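Local structure of vanadium-dependent haloperoxidase (Zobellia galactanivorans, 4USZ) at residues Q90-T95 and I209-L214; I106-A111 and K153-Q158. The protein probably uses vanadate and hydrogen peroxide to oxidise halides, iodide in particular, as a vanadium-dependent iodoperoxidase. All coordinates share one frame; numbering follows the deposited sequence.

Interaction 1: Q90-T95 and I209-L214; sequences QLNGLT and IRPFVL
Leu91 and Phe212 bring the two loops together, their CA atoms 4.9 Å apart, and Asn92 N donates to Phe212 O at 2.8 Å. The same carbonyl oxygen also takes a CA-H...O contact from Leu91. With CG anti to the carbonyl carbon (chi1 -68°), the Asn92 amide reaches over the bend of 209-214: ND2 gives one hydrogen to Pro211 O (2.9 Å), lying above that carbonyl's plane, and the other to Leu214 O (3.0 Å), which lies in the plane of the Asn92 amide and is met nearly head-on. Two bonds on one nitrogen fix the rotation of the amide. Replacing Asn92 by alanine removes the amide, and the Pro211 and Leu214 carbonyls would probably lose the donor they share, the main-chain bond to Phe212 O remaining. Asn92 sits inside a type II beta turn, Leu91 to Leu94, with Gly93 at positive phi; its bonds hold the loop before helix 108-123 to the one before helix 235-253, in a largely helical PAP2-family haloperoxidase. Leu91 divides its methyls: CD2 packs on Val213 CG2 at 3.7 Å and CD1 meets Phe212 CD1 obliquely at 4.2 Å. Asn92 O, which accepts from Trp166 NE1, sits over one face of the Arg210 guanidinium, whose NH2 bonds to Tyr68 OH and Trp166 O. Asp323 accepts from the backbone N of Phe212, Val213 and Leu214.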
# COMPACT_ATOMS: atom_id res chain seq x y z
N GLN A 90 -10.99 14.60 -10.67
CA GLN A 90 -9.70 14.71 -10.02
C GLN A 90 -8.79 13.50 -10.24
O GLN A 90 -7.56 13.70 -10.35
CB GLN A 90 -9.83 14.92 -8.53
CG GLN A 90 -10.81 16.06 -8.23
CD GLN A 90 -10.76 16.51 -6.77
OE1 GLN A 90 -11.80 16.40 -6.02
NE2 GLN A 90 -9.62 16.96 -6.32
N LEU A 91 -9.33 12.28 -10.21
CA LEU A 91 -8.51 11.07 -10.50
C LEU A 91 -8.54 10.84 -11.98
O LEU A 91 -9.58 11.13 -12.64
CB LEU A 91 -9.04 9.84 -9.76
CG LEU A 91 -9.21 10.05 -8.21
CD1 LEU A 91 -9.74 8.83 -7.44
CD2 LEU A 91 -7.92 10.53 -7.57
N ASN A 92 -7.44 10.32 -12.52
CA ASN A 92 -7.32 10.18 -14.00
C ASN A 92 -8.39 9.29 -14.58
O ASN A 92 -8.48 8.12 -14.21
CB ASN A 92 -5.95 9.60 -14.37
CG ASN A 92 -4.80 10.58 -14.09
OD1 ASN A 92 -5.01 11.80 -14.14
ND2 ASN A 92 -3.63 10.07 -13.74
N GLY A 93 -9.22 9.81 -15.49
CA GLY A 93 -10.21 8.94 -16.16
C GLY A 93 -11.52 8.84 -15.41
O GLY A 93 -12.46 8.22 -15.91
N LEU A 94 -11.62 9.38 -14.20
CA LEU A 94 -12.85 9.16 -13.37
C LEU A 94 -13.99 10.18 -13.64
O LEU A 94 -13.78 11.42 -13.49
CB LEU A 94 -12.57 9.17 -11.85
CG LEU A 94 -13.78 8.91 -10.92
CD1 LEU A 94 -14.45 7.55 -11.26
CD2 LEU A 94 -13.29 9.04 -9.42
N THR A 95 -15.17 9.66 -14.06
CA THR A 95 -16.33 10.55 -14.27
C THR A 95 -17.37 10.32 -13.17
O THR A 95 -17.22 9.39 -12.36
CB THR A 95 -17.02 10.31 -15.62
OG1 THR A 95 -17.49 8.98 -15.64
CG2 THR A 95 -16.01 10.47 -16.76
N ILE A 209 0.80 0.89 -15.33
CA ILE A 209 -0.57 0.95 -14.71
C ILE A 209 -0.99 2.42 -14.68
O ILE A 209 -0.16 3.30 -14.41
CB ILE A 209 -0.56 0.40 -13.27
CG1 ILE A 209 -0.12 -1.10 -13.25
CG2 ILE A 209 -1.89 0.66 -12.58
CD1 ILE A 209 -1.10 -2.05 -13.99
N ARG A 210 -2.27 2.70 -14.94
CA ARG A 210 -2.71 4.10 -14.89
C ARG A 210 -2.55 4.69 -13.51
O ARG A 210 -3.22 4.19 -12.59
CB ARG A 210 -4.19 4.18 -15.29
CG ARG A 210 -4.75 5.61 -15.40
CD ARG A 210 -6.29 5.50 -15.67
NE ARG A 210 -6.97 4.82 -14.51
CZ ARG A 210 -8.12 4.12 -14.64
NH1 ARG A 210 -8.74 4.06 -15.83
NH2 ARG A 210 -8.68 3.49 -13.60
N PRO A 211 -1.78 5.82 -13.34
CA PRO A 211 -1.85 6.40 -11.99
C PRO A 211 -3.18 7.08 -11.70
O PRO A 211 -3.93 7.45 -12.63
CB PRO A 211 -0.67 7.42 -11.94
CG PRO A 211 0.04 7.30 -13.22
CD PRO A 211 -0.95 6.65 -14.23
N PHE A 212 -3.51 7.22 -10.41
CA PHE A 212 -4.72 7.94 -9.98
C PHE A 212 -4.54 9.43 -10.10
O PHE A 212 -5.43 10.08 -10.56
CB PHE A 212 -5.02 7.62 -8.52
CG PHE A 212 -5.57 6.21 -8.32
CD1 PHE A 212 -6.91 5.95 -8.46
CD2 PHE A 212 -4.69 5.13 -7.99
CE1 PHE A 212 -7.40 4.66 -8.22
CE2 PHE A 212 -5.16 3.83 -7.79
CZ PHE A 212 -6.53 3.62 -7.91
N VAL A 213 -3.42 9.95 -9.58
CA VAL A 213 -3.21 11.39 -9.42
C VAL A 213 -2.01 11.92 -10.25
O VAL A 213 -2.03 13.09 -10.75
CB VAL A 213 -3.04 11.70 -7.90
CG1 VAL A 213 -2.95 13.21 -7.59
CG2 VAL A 213 -4.24 11.08 -7.13
N LEU A 214 -0.97 11.11 -10.39
CA LEU A 214 0.27 11.54 -11.10
C LEU A 214 -0.08 11.89 -12.56
O LEU A 214 -0.97 11.28 -13.12
CB LEU A 214 1.29 10.43 -11.14
CG LEU A 214 1.67 9.87 -9.77
CD1 LEU A 214 2.65 8.73 -10.00
CD2 LEU A 214 2.25 10.99 -8.92

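Interaction 2: I106-A111 and K153-Q158; sequences INYELA and KAYGLQ
Gly156 lies against Ala111: Gly156 CA is 3.3 Å from Ala111 O, and the CA atoms of Gly156 and Ala111 are 4.1 Å apart. A CB on Gly156 would fall too close to Ala111 O, so the absence of a side chain suits so close an approach. Next to it stands Tyr155. With CG anti to the backbone N (chi1 179°), its ring reaches across to helix 108-123, where Ala111 CB meets Tyr155 CD2 at 4.0 Å and Tyr108 CD1 meets Tyr155 CE2 at 4.4 Å, both obliquely. Ile106 CD1 touches Tyr155 CB at 4.1 Å, the two side chains crossing at about a right angle. This is helix-helix packing at the start of helix 108-123 against the middle of helix 146-167, within the largely helical body of the enzyme. Asn107 is the N-cap: its OD1 accepts from Leu110 N at 3.0 Å, the donor standing above the carbonyl plane, and its own backbone N donates to Ser152 OG on the partner helix. Further out, Tyr155 OH bonds to Pro98 O, tying the ring's far end to the loop before helix 108-123. Ile76 of helix 59-80 touches both tyrosines, and the Ile106 carbonyl oxygen sits over the centre of one face of Tyr108.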
# COMPACT_ATOMS: atom_id res chain seq x y z
N ILE A 106 -32.56 5.30 1.08
CA ILE A 106 -31.25 4.69 0.99
C ILE A 106 -30.45 5.12 2.18
O ILE A 106 -30.42 6.31 2.50
CB ILE A 106 -30.51 5.10 -0.31
CG1 ILE A 106 -31.25 4.44 -1.47
CG2 ILE A 106 -29.05 4.63 -0.26
CD1 ILE A 106 -30.89 5.10 -2.77
N ASN A 107 -29.84 4.14 2.86
CA ASN A 107 -28.76 4.43 3.79
C ASN A 107 -27.45 4.41 2.99
O ASN A 107 -27.00 3.38 2.46
CB ASN A 107 -28.72 3.36 4.86
CG ASN A 107 -27.64 3.62 5.90
OD1 ASN A 107 -26.51 4.06 5.60
ND2 ASN A 107 -27.94 3.24 7.08
N TYR A 108 -26.86 5.58 2.87
CA TYR A 108 -25.71 5.76 1.96
C TYR A 108 -24.47 5.12 2.48
O TYR A 108 -23.67 4.70 1.69
CB TYR A 108 -25.47 7.24 1.62
CG TYR A 108 -26.69 7.89 1.02
CD1 TYR A 108 -27.21 7.41 -0.17
CD2 TYR A 108 -27.33 8.95 1.66
CE1 TYR A 108 -28.35 7.98 -0.74
CE2 TYR A 108 -28.46 9.55 1.10
CZ TYR A 108 -28.97 9.06 -0.12
OH TYR A 108 -30.11 9.59 -0.71
N GLU A 109 -24.29 5.09 3.80
CA GLU A 109 -23.12 4.37 4.36
C GLU A 109 -23.24 2.87 4.11
O GLU A 109 -22.24 2.17 3.86
CB GLU A 109 -22.99 4.65 5.86
CG GLU A 109 -22.90 6.14 6.10
CD GLU A 109 -22.87 6.47 7.60
OE1 GLU A 109 -23.16 5.60 8.44
OE2 GLU A 109 -22.51 7.63 7.96
N LEU A 110 -24.47 2.37 4.14
CA LEU A 110 -24.73 0.97 3.86
C LEU A 110 -24.39 0.73 2.38
O LEU A 110 -23.65 -0.19 2.05
CB LEU A 110 -26.26 0.61 4.13
CG LEU A 110 -26.54 -0.91 4.17
CD1 LEU A 110 -27.94 -1.12 4.73
CD2 LEU A 110 -26.52 -1.70 2.89
N ALA A 111 -24.93 1.54 1.49
CA ALA A 111 -24.60 1.45 0.08
C ALA A 111 -23.06 1.49 -0.11
O ALA A 111 -22.54 0.81 -0.96
CB ALA A 111 -25.23 2.65 -0.69
N LYS A 153 -28.58 -1.56 -1.09
CA LYS A 153 -27.71 -2.52 -1.80
C LYS A 153 -27.74 -2.28 -3.31
O LYS A 153 -26.71 -2.29 -3.93
CB LYS A 153 -28.10 -3.97 -1.48
CG LYS A 153 -27.32 -4.93 -2.35
CD LYS A 153 -27.57 -6.36 -1.87
CE LYS A 153 -28.67 -7.05 -2.61
NZ LYS A 153 -27.98 -7.76 -3.72
N ALA A 154 -28.93 -2.02 -3.89
CA ALA A 154 -29.02 -1.82 -5.35
C ALA A 154 -28.11 -0.61 -5.74
O ALA A 154 -27.41 -0.65 -6.76
CB ALA A 154 -30.47 -1.51 -5.82
N TYR A 155 -28.16 0.46 -4.95
CA TYR A 155 -27.43 1.68 -5.30
C TYR A 155 -25.93 1.42 -5.12
O TYR A 155 -25.12 1.77 -6.00
CB TYR A 155 -27.89 2.85 -4.45
CG TYR A 155 -27.11 4.14 -4.78
CD1 TYR A 155 -27.05 4.62 -6.12
CD2 TYR A 155 -26.44 4.83 -3.78
CE1 TYR A 155 -26.31 5.75 -6.42
CE2 TYR A 155 -25.71 5.98 -4.07
CZ TYR A 155 -25.67 6.43 -5.38
OH TYR A 155 -24.99 7.57 -5.70
N GLY A 156 -25.52 0.75 -4.04
CA GLY A 156 -24.12 0.37 -3.87
C GLY A 156 -23.57 -0.42 -5.05
O GLY A 156 -22.49 -0.13 -5.58
N LEU A 157 -24.33 -1.41 -5.51
CA LEU A 157 -23.92 -2.20 -6.69
C LEU A 157 -23.89 -1.43 -8.03
O LEU A 157 -23.02 -1.67 -8.90
CB LEU A 157 -24.71 -3.52 -6.78
CG LEU A 157 -24.56 -4.43 -5.55
CD1 LEU A 157 -25.64 -5.53 -5.64
CD2 LEU A 157 -23.14 -5.07 -5.29
N GLN A 158 -24.85 -0.52 -8.21
CA GLN A 158 -24.85 0.38 -9.38
C GLN A 158 -23.54 1.18 -9.35
O GLN A 158 -22.88 1.37 -10.41
CB GLN A 158 -26.06 1.32 -9.34
CG GLN A 158 -26.32 1.96 -10.67
CD GLN A 158 -27.26 3.14 -10.55
OE1 GLN A 158 -27.75 3.43 -9.45
NE2 GLN A 158 -27.52 3.81 -11.68

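Interactions 1 and 2 have centres about 24 Å apart and nearest atoms about 10 Å apart, so they do not touch. Along the chain the order is 90-95, 106-111, 153-158, 209-214, which nests interaction 2 inside the long loop closed by interaction 1. The two share neighbours: helix 59-80 packs against both, through Ala67 and Val71 at interaction 1 and Ile76 and Thr80 at interaction 2, and helix 146-167 supplies Trp166 to the first and one whole segment to the second. The chain from 90-95 to helix 108-123 thus touches the 209-214 loop at one end and helix 146-167 at the other.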